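Side-chain contacts in protein disulfide-isomerase A4 (Rattus norvegicus, PDB 3EC3), which catalyses the rearrangement of disulfide bonds in proteins of the endoplasmic reticulum, and is represented here by its noncatalytic b and b' domains, both thioredoxin-like: residues A[18-21]-A[27-30]; A[39-44]-A[59-64]; A[83-86]-A[90-93]; A[93-98]-A[107-112]; A[118-123]-A[140-145]. The protein carries 1 engineered substitution. One frame throughout, in Å; residues are numbered along the deposited sequence.

How the contacts relate
From the N terminus, contact 1 closes the short turn between helix 14-23 and strand 28-32, and contact 2 then closes the longer excursion from helix 39-51 to the end of strand 57-60. Contact 3 pinches the loop between strands 75-79 and 93-96. Contact 4 begins on that same stretch and brings helix 103-113 back against strand 93-96. These four belong to the first thioredoxin-like fold, and contact 5 to the second. None nests or crosses; contacts 3 and 4 share His-93 and the rest follow in series. Contacts 1, 2 and 4 reach one sheet and touch one another. Contacts 3 and 5 meet where Lys-83 and Phe-84 pack on Phe-144, and Phe-84 also on His-120.

Contact 1: residues A[18-21]-A[27-30]; sequences QEFL and VVIL
A small apolar helix-on-sheet contact seats Phe-20 and Leu-21, near the end of helix 14-23, on Val-28, the first residue of strand 28-32, in the N-terminal thioredoxin-like fold. Everything turns on one methyl of the valine. CG2 of Val-28 lies 4.0 Å from CB of Phe-20 and 3.9 Å from CD2 of Leu-21, so two consecutive helix residues close on it. These are ordinary van der Waals distances, with no polar group taking part. The CB of Val-28 points at the helix. With CG1 anti to the backbone N (chi1 179°), CG2 is placed beside that N, where the two helix side chains reach it. CG1 comes at the Phe-20 ring obliquely.

Phe-20 also directs its CB at the strand, but it is this CB, more than the ring, that makes the close approach. Leu-21 starts off to one side, and its branch then swings inward until CD2 arrives, the leucine and valine side chains crossing at about a right angle. The backbones come nearest at Phe-20 and Val-28, whose CA atoms are 7.0 Å apart.

Beyond the pair, the Phe-20 ring meets His-58 of strand 57-60 and Leu-21 packs on Met-79 of strand 75-79, so the end of helix 14-23 lies across three strands. On the other side of strand 28-32, Ile-29 packs on Val-110 of helix 103-113, leaving the sheet between the two helices.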
# COMPACT_ATOMS: atom_id res chain seq x y z
N GLN A 18 -16.72 5.43 -5.68
CA GLN A 18 -17.17 4.16 -5.05
C GLN A 18 -16.57 2.91 -5.71
O GLN A 18 -16.07 2.00 -5.05
CB GLN A 18 -18.70 4.13 -5.01
CG GLN A 18 -19.26 5.24 -4.06
CD GLN A 18 -20.78 5.42 -4.16
OE1 GLN A 18 -21.37 5.34 -5.22
NE2 GLN A 18 -21.42 5.69 -3.02
N GLU A 19 -16.56 2.89 -7.04
CA GLU A 19 -15.96 1.79 -7.78
C GLU A 19 -14.43 1.67 -7.55
O GLU A 19 -13.89 0.57 -7.43
CB GLU A 19 -16.28 1.96 -9.26
CG GLU A 19 -15.55 1.03 -10.21
CD GLU A 19 -15.93 1.32 -11.66
OE1 GLU A 19 -16.82 0.63 -12.18
OE2 GLU A 19 -15.37 2.29 -12.24
N PHE A 20 -13.74 2.78 -7.45
CA PHE A 20 -12.32 2.74 -7.13
C PHE A 20 -12.07 2.08 -5.77
O PHE A 20 -11.16 1.25 -5.62
CB PHE A 20 -11.75 4.14 -7.17
CG PHE A 20 -11.60 4.68 -8.60
CD1 PHE A 20 -11.73 3.82 -9.68
CD2 PHE A 20 -11.32 5.99 -8.83
CE1 PHE A 20 -11.59 4.27 -10.99
CE2 PHE A 20 -11.19 6.46 -10.13
CZ PHE A 20 -11.32 5.58 -11.20
N LEU A 21 -12.93 2.38 -4.82
CA LEU A 21 -12.63 1.94 -3.44
C LEU A 21 -12.97 0.46 -3.35
O LEU A 21 -12.33 -0.32 -2.66
CB LEU A 21 -13.41 2.83 -2.45
CG LEU A 21 -12.94 4.31 -2.52
CD1 LEU A 21 -13.89 5.31 -1.83
CD2 LEU A 21 -11.49 4.50 -2.03
N VAL A 27 -3.61 2.60 -4.50
CA VAL A 27 -3.94 3.89 -3.86
C VAL A 27 -4.77 4.74 -4.85
O VAL A 27 -4.46 4.80 -6.06
CB VAL A 27 -2.68 4.61 -3.29
CG1 VAL A 27 -1.63 4.97 -4.38
CG2 VAL A 27 -3.06 5.88 -2.46
N VAL A 28 -5.86 5.31 -4.34
CA VAL A 28 -6.69 6.26 -5.04
C VAL A 28 -6.19 7.67 -4.67
O VAL A 28 -6.28 8.07 -3.50
CB VAL A 28 -8.14 6.14 -4.57
CG1 VAL A 28 -9.03 7.17 -5.30
CG2 VAL A 28 -8.65 4.65 -4.76
N ILE A 29 -5.69 8.39 -5.68
CA ILE A 29 -5.15 9.70 -5.46
C ILE A 29 -6.09 10.70 -6.11
O ILE A 29 -6.33 10.65 -7.34
CB ILE A 29 -3.74 9.81 -6.07
CG1 ILE A 29 -2.82 8.71 -5.49
CG2 ILE A 29 -3.17 11.16 -5.77
CD1 ILE A 29 -1.48 8.58 -6.31
N LEU A 30 -6.64 11.58 -5.28
CA LEU A 30 -7.70 12.48 -5.72
C LEU A 30 -7.42 13.93 -5.38
O LEU A 30 -7.48 14.30 -4.20
CB LEU A 30 -9.00 12.08 -5.08
CG LEU A 30 -10.19 12.88 -5.63
CD1 LEU A 30 -10.37 12.74 -7.11
CD2 LEU A 30 -11.46 12.43 -4.90

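Contact 2: residues A[39-44]-A[59-64]; sequences PGYLQY and HTFSTE
The beta-alpha-beta unit formed by strand 28-32, helix 39-51 and strand 57-60 is drawn together here by an aromatic cluster, Tyr-41 of the helix with His-59 of strand 57-60 and Phe-61 just beyond it. Tyr-41 serves both partners in different ways. Its face receives the edge of Phe-61 in a T-shaped pair, centroids 5.2 Å apart and planes at 83°, with CZ of Phe-61 over the middle of the tyrosine ring. Its own edge is turned to the face of His-59, where CE2 of Tyr-41 stands 3.6 Å from CG of the imidazole. The centroids of this second pair are 4.8 Å apart and the planes meet at 53°, a more tilted edge-to-face arrangement.

With CG anti to the backbone N (chi1 169°), the Tyr-41 ring is thrown off the helix toward the strand. One turn on, Tyr-44 adds CE1 at 4.1 Å from CB of His-59. Tyr-41 OH stands over the His-59 ring toward its rim and hydrogen-bonds to Gln-45; Tyr-44 OH bonds His-58 O, and His-59 ND1 bonds Ser-8. Replacing Tyr-41 with an alanine would probably open a gap between helix and strand, leaving Phe-61 without the face it points into and the His-59 ring freer to turn.

Between the two rings in sequence, Thr-60 OG1 takes the N-H of Ser-62 at 3.2 Å, an ST turn, and Ser-62 N-caps helix 63-69. The helix-to-strand packing is that of a beta-alpha-beta crossover of the thioredoxin fold; catalytic relatives carry their CXXC at the start of this helix, and this segment has no cysteine.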
# COMPACT_ATOMS: atom_id res chain seq x y z
N PRO A 39 -5.26 27.62 -8.97
CA PRO A 39 -3.81 27.47 -8.88
C PRO A 39 -3.38 26.14 -8.18
O PRO A 39 -2.40 25.53 -8.59
CB PRO A 39 -3.40 28.73 -8.12
CG PRO A 39 -4.38 29.75 -8.58
CD PRO A 39 -5.68 28.98 -8.54
N GLY A 40 -4.14 25.67 -7.18
CA GLY A 40 -3.79 24.44 -6.47
C GLY A 40 -3.90 23.24 -7.41
O GLY A 40 -3.05 22.33 -7.42
N TYR A 41 -4.95 23.24 -8.22
CA TYR A 41 -5.09 22.18 -9.22
C TYR A 41 -3.87 22.14 -10.17
O TYR A 41 -3.42 21.07 -10.59
CB TYR A 41 -6.38 22.41 -10.00
CG TYR A 41 -6.52 21.53 -11.24
CD1 TYR A 41 -6.56 22.10 -12.51
CD2 TYR A 41 -6.63 20.12 -11.13
CE1 TYR A 41 -6.70 21.32 -13.65
CE2 TYR A 41 -6.71 19.33 -12.26
CZ TYR A 41 -6.80 19.93 -13.51
OH TYR A 41 -6.91 19.15 -14.65
N LEU A 42 -3.35 23.31 -10.53
CA LEU A 42 -2.26 23.35 -11.49
C LEU A 42 -0.99 22.79 -10.87
O LEU A 42 -0.23 22.08 -11.53
CB LEU A 42 -2.03 24.81 -11.99
CG LEU A 42 -3.21 25.37 -12.81
CD1 LEU A 42 -2.82 26.75 -13.24
CD2 LEU A 42 -3.50 24.56 -14.07
N GLN A 43 -0.79 23.06 -9.58
CA GLN A 43 0.32 22.51 -8.83
C GLN A 43 0.19 20.96 -8.72
O GLN A 43 1.17 20.19 -8.83
CB GLN A 43 0.35 23.12 -7.43
CG GLN A 43 0.89 24.54 -7.37
CD GLN A 43 2.28 24.68 -8.02
OE1 GLN A 43 2.40 25.07 -9.18
NE2 GLN A 43 3.30 24.38 -7.27
N TYR A 44 -1.03 20.51 -8.51
CA TYR A 44 -1.33 19.06 -8.47
C TYR A 44 -0.99 18.38 -9.80
O TYR A 44 -0.31 17.35 -9.81
CB TYR A 44 -2.82 18.87 -8.10
CG TYR A 44 -3.29 17.41 -8.15
CD1 TYR A 44 -4.21 16.99 -9.10
CD2 TYR A 44 -2.81 16.48 -7.23
CE1 TYR A 44 -4.64 15.65 -9.13
CE2 TYR A 44 -3.22 15.16 -7.26
CZ TYR A 44 -4.13 14.75 -8.23
OH TYR A 44 -4.57 13.43 -8.22
N HIS A 59 -8.84 13.77 -10.43
CA HIS A 59 -9.22 15.07 -9.84
C HIS A 59 -10.68 15.29 -9.94
O HIS A 59 -11.35 14.66 -10.74
CB HIS A 59 -8.45 16.24 -10.49
CG HIS A 59 -8.76 16.42 -11.94
ND1 HIS A 59 -8.06 15.78 -12.94
CD2 HIS A 59 -9.68 17.20 -12.57
CE1 HIS A 59 -8.52 16.16 -14.12
NE2 HIS A 59 -9.50 17.03 -13.93
N THR A 60 -11.22 16.16 -9.09
CA THR A 60 -12.61 16.51 -9.22
C THR A 60 -12.81 17.96 -8.83
O THR A 60 -12.08 18.51 -7.98
CB THR A 60 -13.50 15.55 -8.35
OG1 THR A 60 -14.87 15.84 -8.61
CG2 THR A 60 -13.24 15.75 -6.86
N PHE A 61 -13.80 18.59 -9.44
CA PHE A 61 -14.20 19.93 -9.04
C PHE A 61 -15.61 19.91 -8.43
O PHE A 61 -16.21 20.97 -8.24
CB PHE A 61 -14.17 20.87 -10.25
CG PHE A 61 -12.94 20.75 -11.08
CD1 PHE A 61 -13.04 20.42 -12.43
CD2 PHE A 61 -11.68 20.97 -10.51
CE1 PHE A 61 -11.89 20.31 -13.23
CE2 PHE A 61 -10.50 20.87 -11.31
CZ PHE A 61 -10.61 20.54 -12.65
N SER A 62 -16.12 18.72 -8.13
CA SER A 62 -17.52 18.51 -7.68
C SER A 62 -17.70 18.78 -6.20
O SER A 62 -17.07 18.11 -5.39
CB SER A 62 -17.91 17.05 -7.94
OG SER A 62 -19.18 16.73 -7.40
N THR A 63 -18.56 19.73 -5.85
CA THR A 63 -18.87 19.97 -4.43
C THR A 63 -19.61 18.78 -3.85
O THR A 63 -19.49 18.51 -2.67
CB THR A 63 -19.65 21.29 -4.19
OG1 THR A 63 -20.89 21.26 -4.91
CG2 THR A 63 -18.83 22.47 -4.65
N GLU A 64 -20.35 18.05 -4.69
CA GLU A 64 -21.06 16.84 -4.29
C GLU A 64 -20.08 15.76 -3.82
O GLU A 64 -20.26 15.12 -2.76
CB GLU A 64 -21.92 16.34 -5.45
CG GLU A 64 -22.26 14.84 -5.43
CD GLU A 64 -23.09 14.43 -6.66
OE1 GLU A 64 -22.66 13.52 -7.39
OE2 GLU A 64 -24.14 15.06 -6.91

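Contact 3: residues A[83-86]-A[90-93]; sequences KFQS and PRMH
Gln-85 meets Arg-91 with its CB already directed at the 90-93 segment, and with CG beside the backbone N (chi1 -71°) the extended chain carries the amide over the arginine. CD of Gln-85 lies 3.6 Å from CD of Arg-91. OE1 goes furthest: it stands over one face of the guanidinium, 3.2 Å from NE of Arg-91 and 3.6 Å from its CZ. Since it sits above that plane, the N-H of NE is not aimed at it, and the short distance is no hydrogen bond. The amide and guanidinium planes are only 15° apart.

Both residues belong to the loop between antiparallel strands 75-79 and 93-96 of the first thioredoxin-like fold, so the contact pinches this loop at the surface. Arg-91 bends at its CB-CG bond to come under the amide. A water donates to OE1 of Gln-85 at 3.1 Å and accepts a weak bond from NH2 of Arg-91. With a leucine in place of Gln-85 that bridging water would probably lose one of its holds and the Arg-91 guanidinium would be freer to swing. NE2 of Gln-85, 3.8 Å from CD of Arg-91, gives its hydrogen bond to Gln-80 O.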
# COMPACT_ATOMS: atom_id res chain seq x y z
N LYS A 83 -10.32 -3.29 0.48
CA LYS A 83 -9.53 -4.52 0.82
C LYS A 83 -8.20 -4.21 1.55
O LYS A 83 -7.62 -5.11 2.19
CB LYS A 83 -9.31 -5.35 -0.46
CG LYS A 83 -8.48 -4.60 -1.53
CD LYS A 83 -8.04 -5.52 -2.73
CE LYS A 83 -9.25 -6.07 -3.55
NZ LYS A 83 -10.01 -4.89 -4.17
N PHE A 84 -7.72 -2.97 1.47
CA PHE A 84 -6.48 -2.55 2.16
C PHE A 84 -6.63 -1.64 3.36
O PHE A 84 -5.61 -1.24 3.98
CB PHE A 84 -5.43 -1.98 1.22
CG PHE A 84 -5.08 -2.92 0.13
CD1 PHE A 84 -5.03 -2.46 -1.18
CD2 PHE A 84 -4.88 -4.29 0.40
CE1 PHE A 84 -4.74 -3.35 -2.21
CE2 PHE A 84 -4.59 -5.17 -0.63
CZ PHE A 84 -4.53 -4.68 -1.92
N GLN A 85 -7.89 -1.35 3.73
CA GLN A 85 -8.13 -0.46 4.90
C GLN A 85 -7.90 -1.26 6.17
O GLN A 85 -7.90 -2.49 6.13
CB GLN A 85 -9.60 0.01 4.86
CG GLN A 85 -9.79 0.98 3.71
CD GLN A 85 -11.24 1.32 3.43
OE1 GLN A 85 -12.16 0.81 4.08
NE2 GLN A 85 -11.45 2.16 2.41
N SER A 86 -7.78 -0.58 7.33
CA SER A 86 -7.64 -1.31 8.60
C SER A 86 -8.09 -0.43 9.73
O SER A 86 -8.20 0.81 9.57
CB SER A 86 -6.20 -1.78 8.88
OG SER A 86 -5.40 -0.69 9.37
N PRO A 90 -6.36 5.90 9.02
CA PRO A 90 -7.51 6.73 8.64
C PRO A 90 -7.98 6.33 7.24
O PRO A 90 -7.15 5.82 6.44
CB PRO A 90 -6.94 8.16 8.63
CG PRO A 90 -5.45 7.99 8.51
CD PRO A 90 -5.09 6.66 9.09
N ARG A 91 -9.26 6.50 6.92
CA ARG A 91 -9.74 6.22 5.59
C ARG A 91 -9.16 7.18 4.56
O ARG A 91 -9.13 6.86 3.36
CB ARG A 91 -11.26 6.27 5.53
CG ARG A 91 -11.92 5.22 6.42
CD ARG A 91 -12.23 4.01 5.63
NE ARG A 91 -12.86 2.94 6.40
CZ ARG A 91 -14.16 2.67 6.37
NH1 ARG A 91 -14.99 3.40 5.62
NH2 ARG A 91 -14.65 1.67 7.12
N MSE A 92 -8.76 8.36 5.00
CA MSE A 92 -8.16 9.29 4.06
C MSE A 92 -7.00 10.00 4.65
O MSE A 92 -7.00 10.33 5.85
CB MSE A 92 -9.18 10.29 3.49
CG MSE A 92 -10.30 10.73 4.36
SE MSE A 92 -11.51 11.71 3.06
CE MSE A 92 -12.80 10.33 2.88
N HIS A 93 -5.98 10.22 3.83
CA HIS A 93 -4.93 11.17 4.17
C HIS A 93 -5.17 12.41 3.33
O HIS A 93 -5.29 12.30 2.12
CB HIS A 93 -3.58 10.55 3.87
CG HIS A 93 -3.11 9.63 4.96
ND1 HIS A 93 -3.28 8.27 4.90
CD2 HIS A 93 -2.49 9.87 6.13
CE1 HIS A 93 -2.75 7.70 5.97
NE2 HIS A 93 -2.26 8.65 6.74
O HOH W 1 -12.67 -0.65 6.75

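Contact 4: residues A[93-98]-A[107-112]; sequences HVMDVQ and KDYVVK
Tyr-109 and Met-95 both set CG anti to the backbone N, at chi1 -167° for the tyrosine, and this sends each side chain across the space between helix 103-113 and strand 93-96. The two slide past each other in opposite directions. Residue 95 is a selenomethionine, whose last torsion (chi3 62°) bends the methyl back beyond SE.

CB of Met-95 sits almost exactly over the middle of the Tyr-109 ring, 3.7 Å from its centroid and 8° off the normal, a clean CH-pi contact. Further along, SE comes 3.5 Å from CB of Tyr-109 and 4.2 Å from the ring centroid, obliquely, as a Met-aromatic contact. One face of the ring is thus lined from its centre to its root by a single side chain. At the far end of the ring, OH of Tyr-109 reaches the strand at His-93 and Val-94, 3.4 Å from CB of His-93. Its approach to the backbone is 3.1 Å, to N of Val-94, but the angle there is too poor for a hydrogen bond.

The strand and helix run nearly antiparallel, their axes 10.3 Å apart, and Tyr-109 spans that separation. Leu-76 of the neighbouring strand touches both Met-95 and Tyr-109. His-113, one turn further along the helix, stacks on His-93 and meets the tyrosine ring as well.

The chemistry of the Met-95 contact is therefore mainly that of dispersion between a polarisable chalcogen, an aliphatic CH and a pi face, and the native methionine would offer sulfur in the same role.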
# COMPACT_ATOMS: atom_id res chain seq x y z
N HIS A 93 -5.98 10.22 3.83
CA HIS A 93 -4.93 11.17 4.17
C HIS A 93 -5.17 12.41 3.33
O HIS A 93 -5.29 12.30 2.12
CB HIS A 93 -3.58 10.55 3.87
CG HIS A 93 -3.11 9.63 4.96
ND1 HIS A 93 -3.28 8.27 4.90
CD2 HIS A 93 -2.49 9.87 6.13
CE1 HIS A 93 -2.75 7.70 5.97
NE2 HIS A 93 -2.26 8.65 6.74
N VAL A 94 -5.26 13.58 3.99
CA VAL A 94 -5.66 14.82 3.34
C VAL A 94 -4.58 15.89 3.51
O VAL A 94 -4.11 16.14 4.65
CB VAL A 94 -7.01 15.32 3.92
CG1 VAL A 94 -7.45 16.61 3.24
CG2 VAL A 94 -8.11 14.25 3.73
N MSE A 95 -4.15 16.49 2.39
CA MSE A 95 -3.14 17.55 2.40
C MSE A 95 -3.72 18.80 1.77
O MSE A 95 -4.39 18.72 0.74
CB MSE A 95 -1.90 17.13 1.60
CG MSE A 95 -0.82 18.22 1.54
SE MSE A 95 0.64 17.63 0.41
CE MSE A 95 -0.20 17.48 -1.09
N ASP A 96 -3.50 19.95 2.41
CA ASP A 96 -3.90 21.24 1.83
C ASP A 96 -3.06 21.50 0.61
O ASP A 96 -1.85 21.31 0.66
CB ASP A 96 -3.69 22.42 2.82
CG ASP A 96 -4.52 22.29 4.10
OD1 ASP A 96 -5.40 21.39 4.18
OD2 ASP A 96 -4.31 23.11 5.05
N VAL A 97 -3.69 21.94 -0.49
CA VAL A 97 -2.97 22.27 -1.71
C VAL A 97 -3.46 23.59 -2.30
O VAL A 97 -4.63 23.70 -2.68
CB VAL A 97 -3.08 21.16 -2.82
CG1 VAL A 97 -2.35 21.61 -4.09
CG2 VAL A 97 -2.48 19.84 -2.33
N GLN A 98 -2.57 24.59 -2.34
CA GLN A 98 -2.87 25.82 -3.06
C GLN A 98 -1.79 26.26 -4.02
O GLN A 98 -0.85 25.52 -4.28
CB GLN A 98 -3.24 26.95 -2.11
CG GLN A 98 -2.29 27.12 -0.99
CD GLN A 98 -3.03 27.53 0.23
OE1 GLN A 98 -2.84 28.62 0.74
NE2 GLN A 98 -3.95 26.66 0.68
N LYS A 107 4.36 15.79 -4.37
CA LYS A 107 5.02 14.57 -4.81
C LYS A 107 5.50 13.76 -3.60
O LYS A 107 5.26 12.57 -3.53
CB LYS A 107 6.15 14.92 -5.80
CG LYS A 107 7.12 13.79 -6.12
CD LYS A 107 8.15 14.14 -7.23
CE LYS A 107 8.08 15.62 -7.78
NZ LYS A 107 9.32 16.06 -8.53
N ASP A 108 6.14 14.43 -2.64
CA ASP A 108 6.54 13.80 -1.39
C ASP A 108 5.40 13.14 -0.61
O ASP A 108 5.55 12.02 -0.16
CB ASP A 108 7.25 14.81 -0.48
CG ASP A 108 8.67 15.13 -0.95
OD1 ASP A 108 9.15 14.58 -1.97
OD2 ASP A 108 9.30 15.96 -0.28
N TYR A 109 4.27 13.85 -0.45
CA TYR A 109 3.12 13.34 0.33
C TYR A 109 2.52 12.07 -0.31
O TYR A 109 2.14 11.11 0.39
CB TYR A 109 2.03 14.42 0.41
CG TYR A 109 0.93 14.18 1.42
CD1 TYR A 109 -0.27 13.60 1.03
CD2 TYR A 109 1.08 14.56 2.75
CE1 TYR A 109 -1.30 13.41 1.93
CE2 TYR A 109 0.07 14.36 3.67
CZ TYR A 109 -1.12 13.78 3.24
OH TYR A 109 -2.13 13.57 4.14
N VAL A 110 2.42 12.08 -1.64
CA VAL A 110 1.94 10.90 -2.40
C VAL A 110 2.87 9.71 -2.16
O VAL A 110 2.42 8.63 -1.85
CB VAL A 110 1.83 11.22 -3.92
CG1 VAL A 110 1.56 9.95 -4.69
CG2 VAL A 110 0.73 12.26 -4.17
N VAL A 111 4.18 9.91 -2.30
CA VAL A 111 5.12 8.80 -2.10
C VAL A 111 5.02 8.29 -0.65
O VAL A 111 4.84 7.11 -0.42
CB VAL A 111 6.58 9.15 -2.54
CG1 VAL A 111 7.58 8.01 -2.19
CG2 VAL A 111 6.63 9.43 -4.06
N LYS A 112 5.06 9.22 0.30
CA LYS A 112 4.95 8.90 1.71
C LYS A 112 3.73 8.04 2.01
O LYS A 112 3.85 7.01 2.69
CB LYS A 112 4.92 10.19 2.54
CG LYS A 112 4.72 9.94 4.04
CD LYS A 112 5.04 11.16 4.85
CE LYS A 112 4.79 10.92 6.34
NZ LYS A 112 4.92 12.22 7.11

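Contact 5: residues A[118-123]-A[140-145]; sequences VGHRKT and YSVDFS
His-120 packs against Val-142 and Phe-144 in the second thioredoxin-like fold, where edge strand 118-121 looks toward the loop that follows strand 135-140. In catalytic thioredoxin domains the equivalent loop leads into the CXXC helix; here it leads into helix 149-163.

The tight part is the His-120 imidazole. CG1 of Val-142 lies over one face, 3.6 Å from the ring centroid and 16° off the normal, a CH-pi contact whose shortest approach is 3.5 Å to CE1 of His-120. On the opposite face rests CG of Lys-122, 3.6 Å above the ring plane, so the ring is sandwiched between two aliphatic groups, which limits its rotation. Its reach across to the loop follows from a fully anti chi1 (180°), which stretches CG away from the backbone N. The other methyl of Val-142 is occupied too: CG2 sits over the ring of Tyr-140.

The looser side is Phe-144, which makes a single oblique approach. Its CE1 is 3.8 Å from ND1 of His-120, with ND1 at the edge of the phenyl ring, but the centroids are 5.9 Å apart and the rings make neither a stack nor a T-shaped pair. Phe-144 also packs on Lys-83 of the first domain and Gln-153 of helix 149-163. All three touching residues keep some exposure to solvent.

Asp-143, between the two hydrophobic residues, points its CB away from the 118-123 segment and forms an Asx turn. Its OD1 takes the N-H of Ser-145 at 2.9 Å, and OG of Ser-145 donates to the same OD1 at 2.8 Å, approaching from 39° above the carboxylate plane.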
# COMPACT_ATOMS: atom_id res chain seq x y z
N VAL A 118 -0.63 -2.76 5.47
CA VAL A 118 -0.36 -4.10 4.86
C VAL A 118 -1.06 -4.23 3.52
O VAL A 118 -2.27 -4.51 3.44
CB VAL A 118 -0.75 -5.29 5.78
CG1 VAL A 118 -0.38 -6.64 5.08
CG2 VAL A 118 -0.01 -5.23 7.09
N GLY A 119 -0.27 -4.00 2.47
CA GLY A 119 -0.74 -4.09 1.09
C GLY A 119 -0.42 -5.44 0.50
O GLY A 119 0.05 -6.34 1.20
N HIS A 120 -0.69 -5.58 -0.80
CA HIS A 120 -0.48 -6.84 -1.52
C HIS A 120 0.68 -6.65 -2.50
O HIS A 120 0.57 -5.89 -3.47
CB HIS A 120 -1.76 -7.24 -2.30
CG HIS A 120 -1.63 -8.53 -3.08
ND1 HIS A 120 -2.58 -8.95 -3.97
CD2 HIS A 120 -0.67 -9.49 -3.08
CE1 HIS A 120 -2.22 -10.11 -4.51
NE2 HIS A 120 -1.07 -10.47 -3.96
N ARG A 121 1.81 -7.28 -2.19
CA ARG A 121 3.00 -7.25 -3.03
C ARG A 121 2.81 -8.28 -4.14
O ARG A 121 2.53 -9.44 -3.87
CB ARG A 121 4.25 -7.54 -2.19
CG ARG A 121 5.56 -7.70 -3.02
CD ARG A 121 6.62 -8.15 -2.04
NE ARG A 121 7.94 -8.36 -2.64
CZ ARG A 121 8.53 -9.55 -2.71
NH1 ARG A 121 9.75 -9.65 -3.21
NH2 ARG A 121 7.90 -10.64 -2.27
N LYS A 122 2.94 -7.82 -5.38
CA LYS A 122 2.66 -8.61 -6.55
C LYS A 122 3.89 -8.53 -7.44
O LYS A 122 4.53 -7.50 -7.50
CB LYS A 122 1.49 -7.99 -7.30
CG LYS A 122 0.16 -8.20 -6.61
CD LYS A 122 -0.98 -7.84 -7.52
CE LYS A 122 -1.26 -6.37 -7.53
NZ LYS A 122 -2.69 -6.16 -7.89
N THR A 123 4.21 -9.61 -8.16
CA THR A 123 5.27 -9.52 -9.16
C THR A 123 5.07 -8.34 -10.15
O THR A 123 6.04 -7.77 -10.65
CB THR A 123 5.47 -10.85 -9.94
OG1 THR A 123 4.23 -11.29 -10.50
CG2 THR A 123 6.03 -11.93 -9.02
N TYR A 140 1.17 -16.56 1.40
CA TYR A 140 0.08 -17.52 1.49
C TYR A 140 -0.78 -17.47 0.24
O TYR A 140 -0.41 -16.86 -0.75
CB TYR A 140 -0.77 -17.35 2.77
CG TYR A 140 -1.49 -16.02 2.96
CD1 TYR A 140 -0.82 -14.92 3.50
CD2 TYR A 140 -2.85 -15.90 2.66
CE1 TYR A 140 -1.49 -13.72 3.73
CE2 TYR A 140 -3.54 -14.69 2.87
CZ TYR A 140 -2.83 -13.61 3.41
OH TYR A 140 -3.48 -12.44 3.65
N SER A 141 -1.94 -18.12 0.27
CA SER A 141 -2.85 -18.06 -0.88
C SER A 141 -3.68 -16.79 -0.81
O SER A 141 -4.61 -16.69 -0.01
CB SER A 141 -3.74 -19.33 -0.92
OG SER A 141 -4.70 -19.23 -1.95
N VAL A 142 -3.33 -15.80 -1.64
CA VAL A 142 -3.96 -14.46 -1.53
C VAL A 142 -5.05 -14.34 -2.58
O VAL A 142 -4.78 -14.48 -3.76
CB VAL A 142 -2.89 -13.32 -1.71
CG1 VAL A 142 -3.57 -11.93 -1.78
CG2 VAL A 142 -1.89 -13.36 -0.54
N ASP A 143 -6.30 -14.15 -2.15
CA ASP A 143 -7.39 -14.19 -3.11
C ASP A 143 -8.50 -13.29 -2.56
O ASP A 143 -9.14 -13.63 -1.55
CB ASP A 143 -7.84 -15.65 -3.34
CG ASP A 143 -8.96 -15.77 -4.37
OD1 ASP A 143 -9.57 -14.73 -4.69
OD2 ASP A 143 -9.20 -16.90 -4.87
N PHE A 144 -8.72 -12.14 -3.21
CA PHE A 144 -9.70 -11.16 -2.76
C PHE A 144 -11.10 -11.34 -3.41
O PHE A 144 -12.00 -10.47 -3.24
CB PHE A 144 -9.18 -9.73 -3.00
CG PHE A 144 -8.03 -9.37 -2.10
CD1 PHE A 144 -6.72 -9.39 -2.59
CD2 PHE A 144 -8.28 -8.98 -0.78
CE1 PHE A 144 -5.62 -9.09 -1.70
CE2 PHE A 144 -7.21 -8.69 0.11
CZ PHE A 144 -5.88 -8.71 -0.40
N SER A 145 -11.30 -12.44 -4.14
CA SER A 145 -12.60 -12.70 -4.74
C SER A 145 -13.63 -12.95 -3.60
O SER A 145 -13.25 -13.30 -2.46
CB SER A 145 -12.53 -13.92 -5.70
OG SER A 145 -12.36 -15.14 -4.92